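Side-chain contacts in cytokinesis protein 2 (Saccharomyces cerevisiae, PDB 4WPE), which mediates the cytoskeletal rearrangements required for cytokinesis, forming rings with septins and then with the medial actin ring, and is represented here by its F-BAR domain: residues A13-P18 with N24-H29; K112-N117 with I227-S232; S126-R131 with A213-E218; M134-K139 with K206-E211. All blocks are in the same frame, centred on the assembly; numbering follows the deposited sequence.

From the N terminus, contact 1 comes first and closes a short turn of five residues, laying the segment after helix 11-14 on helix 21-35. The other three contacts all join helix 76-162 to helix 170-259 and are nested: contact 4 lies inside the loop closed by contact 3, which lies inside that of contact 2. None crosses another, as expected of one antiparallel hairpin. Contacts 3 and 4 have centres 11 Å apart and touch, whereas contact 2 lies farther along the hairpin, its centre 21 Å from that of contact 3. Trp-16 of contact 1 packs on both contacts 3 and 4, and Leu-27 on contact 3, tying the N-terminal elements to the long helices.

Contact 1: residues A13-P18 with N24-H29; sequences ACFWDP and NILLGH
Phe-15 and Leu-26 meet because both turn CG beside the backbone N, opposite the carbonyl carbon, with chi1 of -65° and -71°; each CB already points toward the other segment, and the two side chains then cross at a slant. The backbones stay well apart, Phe-15 CA and Leu-26 CA being 8.2 Å from each other. Leu-26 presents its branched end to the flat of the Phe-15 ring. Its CD2 stands over the centre of one face, 3.6 Å from the centroid of the Phe-15 ring and 14° off the ring normal, which is the geometry of a CH-pi contact. The second methyl lies over the root of the ring, with Leu-26 CD1 at 3.8 Å from Phe-15 CG, so the two methyls cover the ring from its attachment point to its centre. Ile-25 adds a lesser contact from an oblique direction, its CG2 lying 4.2 Å from Phe-15 CE1. No hydrogen bond links the segments, and the attachment is apolar throughout. In the F-BAR fold this is where the chain, on leaving the short helix 11-14, is pinned to helix 21-35 before the long helices begin. The fold's dimeric character is evident here too: Asn-275 of the second subunit packs on Phe-15, and Phe-271 of the second subunit stacks on the His-29 ring. On the same-chain side, Leu-26 also rests on Trp-212 and Leu-219 of helix 170-259.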
loop_
_atom_site.group_PDB
_atom_site.type_symbol
_atom_site.label_atom_id
_atom_site.label_comp_id
_atom_site.label_asym_id
_atom_site.label_seq_id
_atom_site.Cartn_x
_atom_site.Cartn_y
_atom_site.Cartn_z
ATOM N N ALA A 13 25.601 -38.718 9.865
ATOM C CA ALA A 13 25.821 -39.951 9.127
ATOM C C ALA A 13 26.860 -39.787 8.021
ATOM O O ALA A 13 27.668 -40.682 7.787
ATOM C CB ALA A 13 24.506 -40.448 8.540
ATOM N N CYS A 14 26.854 -38.632 7.363
ATOM C CA CYS A 14 27.541 -38.490 6.084
ATOM C C CYS A 14 28.767 -37.579 6.073
ATOM O O CYS A 14 29.323 -37.312 5.008
ATOM C CB CYS A 14 26.550 -37.979 5.040
ATOM S SG CYS A 14 25.115 -39.043 4.826
ATOM N N PHE A 15 29.203 -37.104 7.234
ATOM C CA PHE A 15 30.311 -36.154 7.250
ATOM C C PHE A 15 31.500 -36.630 8.073
ATOM O O PHE A 15 31.997 -35.914 8.941
ATOM C CB PHE A 15 29.820 -34.796 7.749
ATOM C CG PHE A 15 28.827 -34.151 6.829
ATOM C CD1 PHE A 15 29.247 -33.289 5.831
ATOM C CD2 PHE A 15 27.476 -34.430 6.942
ATOM C CE1 PHE A 15 28.339 -32.703 4.975
ATOM C CE2 PHE A 15 26.562 -33.846 6.089
ATOM C CZ PHE A 15 26.994 -32.981 5.104
ATOM N N TRP A 16 31.963 -37.840 7.771
ATOM C CA TRP A 16 33.126 -38.413 8.436
ATOM C C TRP A 16 34.329 -38.475 7.492
ATOM O O TRP A 16 34.436 -39.385 6.669
ATOM C CB TRP A 16 32.806 -39.814 8.958
ATOM C CG TRP A 16 31.726 -39.871 9.999
ATOM C CD1 TRP A 16 30.398 -40.115 9.791
ATOM C CD2 TRP A 16 31.884 -39.707 11.411
ATOM N NE1 TRP A 16 29.719 -40.103 10.985
ATOM C CE2 TRP A 16 30.615 -39.854 12.003
ATOM C CE3 TRP A 16 32.981 -39.444 12.243
ATOM C CZ2 TRP A 16 30.402 -39.751 13.375
ATOM C CZ3 TRP A 16 32.774 -39.340 13.608
ATOM C CH2 TRP A 16 31.494 -39.493 14.160
ATOM N N ASP A 17 35.229 -37.504 7.616
ATOM C CA ASP A 17 36.444 -37.465 6.805
ATOM C C ASP A 17 37.683 -37.543 7.695
ATOM O O ASP A 17 37.684 -37.004 8.803
ATOM C CB ASP A 17 36.481 -36.193 5.951
ATOM N N PRO A 18 38.744 -38.212 7.210
ATOM C CA PRO A 18 39.982 -38.403 7.980
ATOM C C PRO A 18 40.813 -37.128 8.120
ATOM O O PRO A 18 41.875 -37.156 8.744
ATOM C CB PRO A 18 40.739 -39.458 7.166
ATOM C CG PRO A 18 40.263 -39.257 5.776
ATOM C CD PRO A 18 38.815 -38.863 5.890
ATOM N N ASN A 24 34.247 -28.562 8.760
ATOM C CA ASN A 24 34.267 -27.177 8.308
ATOM C C ASN A 24 33.180 -26.879 7.280
ATOM O O ASN A 24 32.704 -25.747 7.179
ATOM C CB ASN A 24 35.642 -26.837 7.740
ATOM C CG ASN A 24 36.735 -26.928 8.787
ATOM O OD1 ASN A 24 36.559 -26.473 9.918
ATOM N ND2 ASN A 24 37.862 -27.534 8.423
ATOM N N ILE A 25 32.787 -27.899 6.525
ATOM C CA ILE A 25 31.693 -27.766 5.571
ATOM C C ILE A 25 30.371 -27.508 6.299
ATOM O O ILE A 25 29.611 -26.617 5.920
ATOM C CB ILE A 25 31.574 -29.019 4.681
ATOM C CG1 ILE A 25 32.709 -29.042 3.657
ATOM C CG2 ILE A 25 30.238 -29.053 3.963
ATOM C CD1 ILE A 25 33.253 -30.423 3.378
ATOM N N LEU A 26 30.111 -28.276 7.352
ATOM C CA LEU A 26 28.902 -28.091 8.152
ATOM C C LEU A 26 28.929 -26.785 8.939
ATOM O O LEU A 26 27.925 -26.078 9.011
ATOM C CB LEU A 26 28.705 -29.262 9.114
ATOM C CG LEU A 26 28.296 -30.589 8.480
ATOM C CD1 LEU A 26 27.998 -31.620 9.557
ATOM C CD2 LEU A 26 27.099 -30.395 7.566
ATOM N N LEU A 27 30.074 -26.475 9.539
ATOM C CA LEU A 27 30.222 -25.233 10.289
ATOM C C LEU A 27 30.063 -24.029 9.368
ATOM O O LEU A 27 29.512 -23.000 9.762
ATOM C CB LEU A 27 31.576 -25.182 10.997
ATOM C CG LEU A 27 31.735 -26.124 12.192
ATOM C CD1 LEU A 27 33.108 -25.966 12.826
ATOM C CD2 LEU A 27 30.640 -25.865 13.210
ATOM N N GLY A 28 30.541 -24.169 8.137
ATOM C CA GLY A 28 30.408 -23.118 7.147
ATOM C C GLY A 28 28.963 -22.932 6.731
ATOM O O GLY A 28 28.492 -21.803 6.577
ATOM N N HIS A 29 28.256 -24.047 6.563
ATOM C CA HIS A 29 26.870 -24.020 6.114
ATOM C C HIS A 29 25.930 -23.382 7.140
ATOM O O HIS A 29 25.093 -22.548 6.791
ATOM C CB HIS A 29 26.387 -25.433 5.784
ATOM C CG HIS A 29 24.989 -25.487 5.267
ATOM N ND1 HIS A 29 24.543 -24.675 4.230
ATOM C CD2 HIS A 29 23.922 -26.235 5.622
ATOM C CE1 HIS A 29 23.282 -24.932 3.986
ATOM N NE2 HIS A 29 22.871 -25.882 4.819
#

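Contact 2: residues K112-N117 with I227-S232; sequences KAFAAN and ISFLQS
Two continuous helices bring Phe-114 and Phe-229 opposite each other, their CA atoms 8.7 Å apart, so the backbones do not touch and the two phenylalanine side chains alone make the contact. In both residues CG is swung opposite the backbone N (chi1 -179° and -177°), which sends each ring across the gap. The side chains slide past one another in opposite directions and end in a face-to-face stack, with centroids of the Phe-114 and Phe-229 rings 4.0 Å apart and planes inclined by 18°. The overlap is offset: Phe-114 CD2 lies over the Phe-229 ring toward its rim, with Phe-229 CD2 3.5 Å away. Because the rings enter from opposing helices, each reaches the base of the other. Phe-114 CB is 3.7 Å from Phe-229 CZ, and Phe-229 CB is 3.7 Å from Phe-114 CE2. Behind the stack, Ser-232 OG donates a hydrogen bond of 3.0 Å to Phe-229 O, within its own helix. Neither ring is fully buried. Leu-230, on the neighbouring face of its helix, packs on Cys-37 of helix 37-71 and on Phe-82 of the second subunit, while Gln-231 NE2 bonds to backbone carbonyls of that subunit. Such interhelical stacking at the surface joins the antiparallel pair of long helices that forms part of the elongated F-BAR bundle.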
loop_
_atom_site.group_PDB
_atom_site.type_symbol
_atom_site.label_atom_id
_atom_site.label_comp_id
_atom_site.label_asym_id
_atom_site.label_seq_id
_atom_site.Cartn_x
_atom_site.Cartn_y
_atom_site.Cartn_z
ATOM N N LYS A 112 14.570 -11.583 14.440
ATOM C CA LYS A 112 15.853 -10.986 14.789
ATOM C C LYS A 112 16.380 -11.582 16.093
ATOM O O LYS A 112 17.555 -11.937 16.193
ATOM C CB LYS A 112 15.728 -9.466 14.914
ATOM C CG LYS A 112 16.745 -8.843 15.855
ATOM C CD LYS A 112 16.975 -7.369 15.569
ATOM C CE LYS A 112 17.765 -6.721 16.699
ATOM N NZ LYS A 112 18.374 -5.423 16.297
ATOM N N ALA A 113 15.498 -11.700 17.082
ATOM C CA ALA A 113 15.866 -12.248 18.382
ATOM C C ALA A 113 16.310 -13.700 18.269
ATOM O O ALA A 113 17.288 -14.110 18.896
ATOM C CB ALA A 113 14.707 -12.130 19.353
ATOM N N PHE A 114 15.585 -14.473 17.467
ATOM C CA PHE A 114 15.903 -15.882 17.281
ATOM C C PHE A 114 17.228 -16.049 16.545
ATOM O O PHE A 114 18.002 -16.954 16.847
ATOM C CB PHE A 114 14.781 -16.584 16.520
ATOM C CG PHE A 114 15.019 -18.048 16.308
ATOM C CD1 PHE A 114 14.907 -18.941 17.360
ATOM C CD2 PHE A 114 15.352 -18.531 15.054
ATOM C CE1 PHE A 114 15.127 -20.295 17.167
ATOM C CE2 PHE A 114 15.572 -19.881 14.852
ATOM C CZ PHE A 114 15.459 -20.765 15.910
ATOM N N ALA A 115 17.486 -15.168 15.584
ATOM C CA ALA A 115 18.729 -15.217 14.820
ATOM C C ALA A 115 19.930 -14.934 15.710
ATOM O O ALA A 115 20.974 -15.560 15.568
ATOM C CB ALA A 115 18.685 -14.229 13.666
ATOM N N ALA A 116 19.777 -13.987 16.630
ATOM C CA ALA A 116 20.855 -13.640 17.549
ATOM C C ALA A 116 21.169 -14.809 18.481
ATOM O O ALA A 116 22.314 -14.999 18.902
ATOM C CB ALA A 116 20.490 -12.399 18.349
ATOM N N ASN A 117 20.142 -15.593 18.790
ATOM C CA ASN A 117 20.295 -16.748 19.666
ATOM C C ASN A 117 20.943 -17.929 18.955
ATOM O O ASN A 117 21.706 -18.679 19.560
ATOM C CB ASN A 117 18.937 -17.151 20.239
ATOM C CG ASN A 117 18.388 -16.115 21.197
ATOM O OD1 ASN A 117 19.149 -15.401 21.851
ATOM N ND2 ASN A 117 17.066 -16.027 21.291
ATOM N N ILE A 227 15.545 -23.620 9.603
ATOM C CA ILE A 227 14.648 -23.779 8.464
ATOM C C ILE A 227 13.185 -23.685 8.891
ATOM O O ILE A 227 12.420 -22.903 8.336
ATOM C CB ILE A 227 14.864 -25.125 7.747
ATOM C CG1 ILE A 227 16.314 -25.269 7.278
ATOM C CG2 ILE A 227 13.913 -25.253 6.567
ATOM C CD1 ILE A 227 16.744 -24.211 6.294
ATOM N N SER A 228 12.810 -24.484 9.885
ATOM C CA SER A 228 11.424 -24.572 10.332
ATOM C C SER A 228 10.893 -23.245 10.865
ATOM O O SER A 228 9.748 -22.874 10.598
ATOM C CB SER A 228 11.285 -25.653 11.406
ATOM O OG SER A 228 11.502 -26.942 10.859
ATOM N N PHE A 229 11.726 -22.537 11.623
ATOM C CA PHE A 229 11.339 -21.247 12.186
ATOM C C PHE A 229 11.058 -20.237 11.073
ATOM O O PHE A 229 10.033 -19.557 11.090
ATOM C CB PHE A 229 12.427 -20.724 13.128
ATOM C CG PHE A 229 12.076 -19.431 13.812
ATOM C CD1 PHE A 229 11.432 -19.434 15.039
ATOM C CD2 PHE A 229 12.401 -18.213 13.235
ATOM C CE1 PHE A 229 11.112 -18.245 15.672
ATOM C CE2 PHE A 229 12.083 -17.022 13.861
ATOM C CZ PHE A 229 11.438 -17.039 15.082
ATOM N N LEU A 230 11.969 -20.147 10.106
ATOM C CA LEU A 230 11.788 -19.257 8.960
ATOM C C LEU A 230 10.606 -19.707 8.115
ATOM O O LEU A 230 9.883 -18.888 7.555
ATOM C CB LEU A 230 13.051 -19.207 8.099
ATOM C CG LEU A 230 14.303 -18.569 8.706
ATOM C CD1 LEU A 230 15.435 -18.547 7.689
ATOM C CD2 LEU A 230 14.005 -17.165 9.203
ATOM N N GLN A 231 10.412 -21.017 8.035
ATOM C CA GLN A 231 9.300 -21.580 7.279
ATOM C C GLN A 231 7.959 -21.155 7.879
ATOM O O GLN A 231 7.049 -20.766 7.153
ATOM C CB GLN A 231 9.412 -23.104 7.233
ATOM C CG GLN A 231 8.539 -23.771 6.185
ATOM C CD GLN A 231 8.856 -25.247 6.033
ATOM O OE1 GLN A 231 9.813 -25.749 6.620
ATOM N NE2 GLN A 231 8.051 -25.948 5.242
ATOM N N SER A 232 7.844 -21.218 9.203
ATOM C CA SER A 232 6.601 -20.843 9.877
ATOM C C SER A 232 6.396 -19.333 9.870
ATOM O O SER A 232 5.268 -18.854 9.746
ATOM C CB SER A 232 6.585 -21.355 11.320
ATOM O OG SER A 232 7.440 -20.582 12.145
#

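Contact 3: residues S126-R131 with A213-E218; sequences SGKIER and AQLSCE
Where Leu-215 meets Ile-129 and Lys-128, no flat group takes part: there is no ring face or edge between the two segments, and branched and straight aliphatic chains do the work. Leu-215 points its CB across the gap, and its CD2 is the main point of contact. On one flank it meets the end of Ile-129, with CD1 of Ile-129 3.5 Å from CD2 of Leu-215. Those two side chains run past each other in opposite directions, and the same Ile-129 CD1 also comes within 4.1 Å of Leu-215 CB. The reach of Ile-129 comes from its longer branch, since CG1 sits beside the backbone N (chi1 -62°) and carries CD1 toward the other helix although the CB itself does not head there. From the other flank Lys-128 crosses Leu-215 at about a right angle. With its chain fully extended, Lys-128 lays CG, CD and CE each 4.0 Å from Leu-215 CD2, so the contact is made largely by methylenes. Its ammonium nitrogen, Lys-128 NZ, lies 4.2 Å from Leu-215 CD1 and stays 4.8 Å from Glu-218 OE2, near an opposite charge but not in contact with it; Glu-218 OE1 makes a salt bridge to Arg-121. The backbones face each other at Ile-129 and Leu-215. Helices 76-162 and 170-259 are thus joined by an apolar seam, which helix 21-35 extends on a further side by placing Val-23 and Leu-27 against Ile-129.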
loop_
_atom_site.group_PDB
_atom_site.type_symbol
_atom_site.label_atom_id
_atom_site.label_comp_id
_atom_site.label_asym_id
_atom_site.label_seq_id
_atom_site.Cartn_x
_atom_site.Cartn_y
_atom_site.Cartn_z
ATOM N N SER A 126 31.217 -23.904 17.877
ATOM C CA SER A 126 32.452 -23.807 17.109
ATOM C C SER A 126 33.682 -23.787 18.008
ATOM O O SER A 126 34.722 -24.346 17.662
ATOM C CB SER A 126 32.429 -22.564 16.227
ATOM O OG SER A 126 31.501 -22.724 15.170
ATOM N N GLY A 127 33.557 -23.141 19.163
ATOM C CA GLY A 127 34.638 -23.104 20.128
ATOM C C GLY A 127 34.928 -24.492 20.662
ATOM O O GLY A 127 36.084 -24.914 20.729
ATOM N N LYS A 128 33.868 -25.200 21.038
ATOM C CA LYS A 128 33.982 -26.571 21.526
ATOM C C LYS A 128 34.578 -27.478 20.463
ATOM O O LYS A 128 35.394 -28.344 20.768
ATOM C CB LYS A 128 32.620 -27.103 21.956
ATOM C CG LYS A 128 32.651 -28.491 22.569
ATOM C CD LYS A 128 31.303 -28.816 23.191
ATOM C CE LYS A 128 31.232 -30.247 23.689
ATOM N NZ LYS A 128 29.916 -30.513 24.338
ATOM N N ILE A 129 34.171 -27.277 19.214
ATOM C CA ILE A 129 34.731 -28.055 18.119
ATOM C C ILE A 129 36.234 -27.795 18.011
ATOM O O ILE A 129 37.030 -28.718 18.172
ATOM C CB ILE A 129 34.047 -27.743 16.779
ATOM C CG1 ILE A 129 32.564 -28.119 16.844
ATOM C CG2 ILE A 129 34.726 -28.500 15.658
ATOM C CD1 ILE A 129 32.284 -29.588 16.614
ATOM N N GLU A 130 36.614 -26.538 17.782
ATOM C CA GLU A 130 38.020 -26.155 17.620
ATOM C C GLU A 130 38.902 -26.682 18.747
ATOM O O GLU A 130 39.986 -27.200 18.495
ATOM C CB GLU A 130 38.156 -24.630 17.529
ATOM N N ARG A 131 38.431 -26.559 19.984
ATOM C CA ARG A 131 39.182 -27.044 21.134
ATOM C C ARG A 131 39.433 -28.553 21.052
ATOM O O ARG A 131 40.532 -29.020 21.367
ATOM C CB ARG A 131 38.449 -26.701 22.434
ATOM N N ALA A 213 29.879 -37.444 16.912
ATOM C CA ALA A 213 28.626 -38.146 16.674
ATOM C C ALA A 213 27.472 -37.381 17.309
ATOM O O ALA A 213 26.331 -37.460 16.853
ATOM C CB ALA A 213 28.697 -39.565 17.226
ATOM N N GLN A 214 27.788 -36.635 18.364
ATOM C CA GLN A 214 26.796 -35.874 19.107
ATOM C C GLN A 214 26.694 -34.434 18.621
ATOM O O GLN A 214 25.599 -33.886 18.506
ATOM C CB GLN A 214 27.126 -35.882 20.601
ATOM C CG GLN A 214 26.911 -37.221 21.284
ATOM C CD GLN A 214 27.138 -37.145 22.781
ATOM O OE1 GLN A 214 27.966 -36.366 23.257
ATOM N NE2 GLN A 214 26.399 -37.953 23.533
ATOM N N LEU A 215 27.838 -33.821 18.340
ATOM C CA LEU A 215 27.866 -32.403 18.003
ATOM C C LEU A 215 27.376 -32.141 16.580
ATOM O O LEU A 215 26.886 -31.053 16.277
ATOM C CB LEU A 215 29.273 -31.833 18.204
ATOM C CG LEU A 215 29.597 -31.364 19.630
ATOM C CD1 LEU A 215 29.455 -32.480 20.659
ATOM C CD2 LEU A 215 30.986 -30.755 19.702
ATOM N N SER A 216 27.498 -33.138 15.711
ATOM C CA SER A 216 26.945 -33.030 14.368
ATOM C C SER A 216 25.428 -33.086 14.438
ATOM O O SER A 216 24.737 -32.521 13.592
ATOM C CB SER A 216 27.472 -34.141 13.465
ATOM O OG SER A 216 27.153 -35.409 14.002
ATOM N N CYS A 217 24.912 -33.772 15.452
ATOM C CA CYS A 217 23.475 -33.811 15.681
ATOM C C CYS A 217 22.996 -32.465 16.207
ATOM O O CYS A 217 21.931 -31.984 15.812
ATOM C CB CYS A 217 23.100 -34.931 16.654
ATOM S SG CYS A 217 22.538 -36.449 15.849
ATOM N N GLU A 218 23.787 -31.859 17.089
ATOM C CA GLU A 218 23.500 -30.514 17.581
ATOM C C GLU A 218 23.419 -29.531 16.413
ATOM O O GLU A 218 22.544 -28.668 16.379
ATOM C CB GLU A 218 24.562 -30.053 18.585
ATOM C CG GLU A 218 24.424 -30.643 19.985
ATOM C CD GLU A 218 25.018 -29.743 21.056
ATOM O OE1 GLU A 218 24.653 -28.548 21.095
ATOM O OE2 GLU A 218 25.851 -30.225 21.852
#

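Contact 4: residues M134-K139 with K206-E211; sequences MDKFNK and KFWIHE
Lys-136 lies across the Trp-208 indole at about a right angle, and this pair makes up the whole tightly packed part of the contact. The lysine chain bends at chi3 (-53°), so CE passes over a face of the indole while Lys-136 CD rests 3.9 Å from Trp-208 CB. Beyond the bend, Lys-136 NZ stands 3.7 Å from Trp-208 CD1. It lies 4.1 Å from the centroid of the Trp-208 five-membered ring and 31° off the ring normal, an off-centre cation-pi contact. Asp-20 forms a long, weak ion pair with NZ. The indole itself is buried, with Trp-212 and Leu-132 packing around it. Away from this spot the segments separate. The CB of Asp-135 is directed at the other helix, but its OD2 stays 6.4 Å from Phe-207 CD2, the nearest approach; Asp-135 binds Lys-139 of its own helix in a salt bridge, through the syn lone pair of OD2, and also Ser-204. Phe-207, exposed to solvent, takes Glu-211 CG over one ring face. An aliphatic and cationic lysine laid on a buried tryptophan here joins the antiparallel long helices of the F-BAR bundle, near the end of the predicted coiled coil.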
loop_
_atom_site.group_PDB
_atom_site.type_symbol
_atom_site.label_atom_id
_atom_site.label_comp_id
_atom_site.label_asym_id
_atom_site.label_seq_id
_atom_site.Cartn_x
_atom_site.Cartn_y
_atom_site.Cartn_z
HETATM N N MSE A 134 41.861 -29.671 18.075
HETATM C CA MSE A 134 43.213 -29.237 18.382
HETATM C C MSE A 134 43.882 -30.254 19.303
HETATM O O MSE A 134 45.099 -30.453 19.242
HETATM C CB MSE A 134 43.193 -27.856 19.014
HETATM C CG MSE A 134 43.060 -26.712 18.019
HETATM SE SE MSE A 134 44.366 -26.815 16.574
HETATM C CE MSE A 134 43.195 -27.456 15.156
ATOM N N ASP A 135 43.077 -30.900 20.145
ATOM C CA ASP A 135 43.597 -31.909 21.059
ATOM C C ASP A 135 44.161 -33.099 20.284
ATOM O O ASP A 135 45.119 -33.727 20.724
ATOM C CB ASP A 135 42.509 -32.369 22.031
ATOM C CG ASP A 135 43.052 -33.240 23.148
ATOM O OD1 ASP A 135 43.541 -32.680 24.154
ATOM O OD2 ASP A 135 42.995 -34.484 23.024
ATOM N N LYS A 136 43.570 -33.404 19.132
ATOM C CA LYS A 136 44.097 -34.455 18.268
ATOM C C LYS A 136 45.374 -33.988 17.586
ATOM O O LYS A 136 46.311 -34.764 17.397
ATOM C CB LYS A 136 43.078 -34.871 17.207
ATOM C CG LYS A 136 41.811 -35.505 17.744
ATOM C CD LYS A 136 41.151 -36.384 16.689
ATOM C CE LYS A 136 40.927 -35.631 15.388
ATOM N NZ LYS A 136 40.411 -36.526 14.313
ATOM N N PHE A 137 45.400 -32.713 17.214
ATOM C CA PHE A 137 46.544 -32.131 16.523
ATOM C C PHE A 137 47.776 -32.088 17.421
ATOM O O PHE A 137 48.831 -32.621 17.068
ATOM C CB PHE A 137 46.205 -30.724 16.030
ATOM C CG PHE A 137 47.246 -30.132 15.123
ATOM C CD1 PHE A 137 47.293 -30.480 13.782
ATOM C CD2 PHE A 137 48.171 -29.222 15.609
ATOM C CE1 PHE A 137 48.250 -29.935 12.942
ATOM C CE2 PHE A 137 49.130 -28.673 14.775
ATOM C CZ PHE A 137 49.169 -29.029 13.441
ATOM N N ASN A 138 47.633 -31.452 18.582
ATOM C CA ASN A 138 48.728 -31.312 19.535
ATOM C C ASN A 138 49.292 -32.661 19.969
ATOM O O ASN A 138 50.506 -32.827 20.096
ATOM C CB ASN A 138 48.270 -30.525 20.765
ATOM C CG ASN A 138 47.803 -29.127 20.419
ATOM O OD1 ASN A 138 46.729 -28.694 20.845
ATOM N ND2 ASN A 138 48.603 -28.413 19.635
ATOM N N LYS A 139 48.403 -33.621 20.191
ATOM C CA LYS A 139 48.815 -34.949 20.613
ATOM C C LYS A 139 49.506 -35.702 19.481
ATOM O O LYS A 139 50.443 -36.466 19.720
ATOM C CB LYS A 139 47.613 -35.739 21.131
ATOM C CG LYS A 139 47.443 -35.631 22.634
ATOM C CD LYS A 139 46.001 -35.805 23.054
ATOM C CE LYS A 139 45.829 -35.491 24.531
ATOM N NZ LYS A 139 44.401 -35.561 24.949
ATOM N N LYS A 206 39.390 -41.498 19.776
ATOM C CA LYS A 206 38.155 -42.190 20.120
ATOM C C LYS A 206 37.140 -41.234 20.738
ATOM O O LYS A 206 35.935 -41.379 20.535
ATOM C CB LYS A 206 38.442 -43.350 21.078
ATOM N N PHE A 207 37.639 -40.258 21.490
ATOM C CA PHE A 207 36.783 -39.273 22.136
ATOM C C PHE A 207 36.162 -38.329 21.114
ATOM O O PHE A 207 35.010 -37.913 21.261
ATOM C CB PHE A 207 37.569 -38.475 23.175
ATOM C CG PHE A 207 36.725 -37.515 23.970
ATOM C CD1 PHE A 207 35.776 -37.984 24.866
ATOM C CD2 PHE A 207 36.884 -36.146 23.827
ATOM C CE1 PHE A 207 34.997 -37.105 25.601
ATOM C CE2 PHE A 207 36.110 -35.262 24.560
ATOM C CZ PHE A 207 35.166 -35.742 25.448
ATOM N N TRP A 208 36.929 -37.990 20.081
ATOM C CA TRP A 208 36.434 -37.118 19.021
ATOM C C TRP A 208 35.285 -37.771 18.269
ATOM O O TRP A 208 34.273 -37.131 17.984
ATOM C CB TRP A 208 37.549 -36.757 18.044
ATOM C CG TRP A 208 37.029 -36.217 16.747
ATOM C CD1 TRP A 208 36.967 -36.873 15.555
ATOM C CD2 TRP A 208 36.490 -34.911 16.515
ATOM N NE1 TRP A 208 36.428 -36.058 14.592
ATOM C CE2 TRP A 208 36.124 -34.847 15.156
ATOM C CE3 TRP A 208 36.280 -33.789 17.323
ATOM C CZ2 TRP A 208 35.563 -33.708 14.586
ATOM C CZ3 TRP A 208 35.721 -32.657 16.755
ATOM C CH2 TRP A 208 35.370 -32.625 15.399
ATOM N N ILE A 209 35.456 -39.048 17.949
ATOM C CA ILE A 209 34.418 -39.822 17.283
ATOM C C ILE A 209 33.159 -39.857 18.142
ATOM O O ILE A 209 32.049 -39.656 17.648
ATOM C CB ILE A 209 34.898 -41.255 16.986
ATOM C CG1 ILE A 209 35.929 -41.232 15.853
ATOM C CG2 ILE A 209 33.732 -42.152 16.618
ATOM C CD1 ILE A 209 36.489 -42.588 15.499
ATOM N N HIS A 210 33.348 -40.091 19.436
ATOM C CA HIS A 210 32.253 -40.077 20.394
ATOM C C HIS A 210 31.569 -38.709 20.419
ATOM O O HIS A 210 30.341 -38.619 20.397
ATOM C CB HIS A 210 32.768 -40.451 21.788
ATOM C CG HIS A 210 31.760 -40.271 22.880
ATOM N ND1 HIS A 210 30.859 -41.253 23.231
ATOM C CD2 HIS A 210 31.520 -39.226 23.708
ATOM C CE1 HIS A 210 30.102 -40.818 24.224
ATOM N NE2 HIS A 210 30.482 -39.592 24.531
ATOM N N GLU A 211 32.370 -37.647 20.446
ATOM C CA GLU A 211 31.835 -36.292 20.522
ATOM C C GLU A 211 31.204 -35.834 19.213
ATOM O O GLU A 211 30.095 -35.300 19.213
ATOM C CB GLU A 211 32.929 -35.305 20.934
ATOM C CG GLU A 211 33.317 -35.367 22.406
ATOM C CD GLU A 211 32.210 -34.897 23.337
ATOM O OE1 GLU A 211 32.301 -33.755 23.840
ATOM O OE2 GLU A 211 31.256 -35.669 23.579
#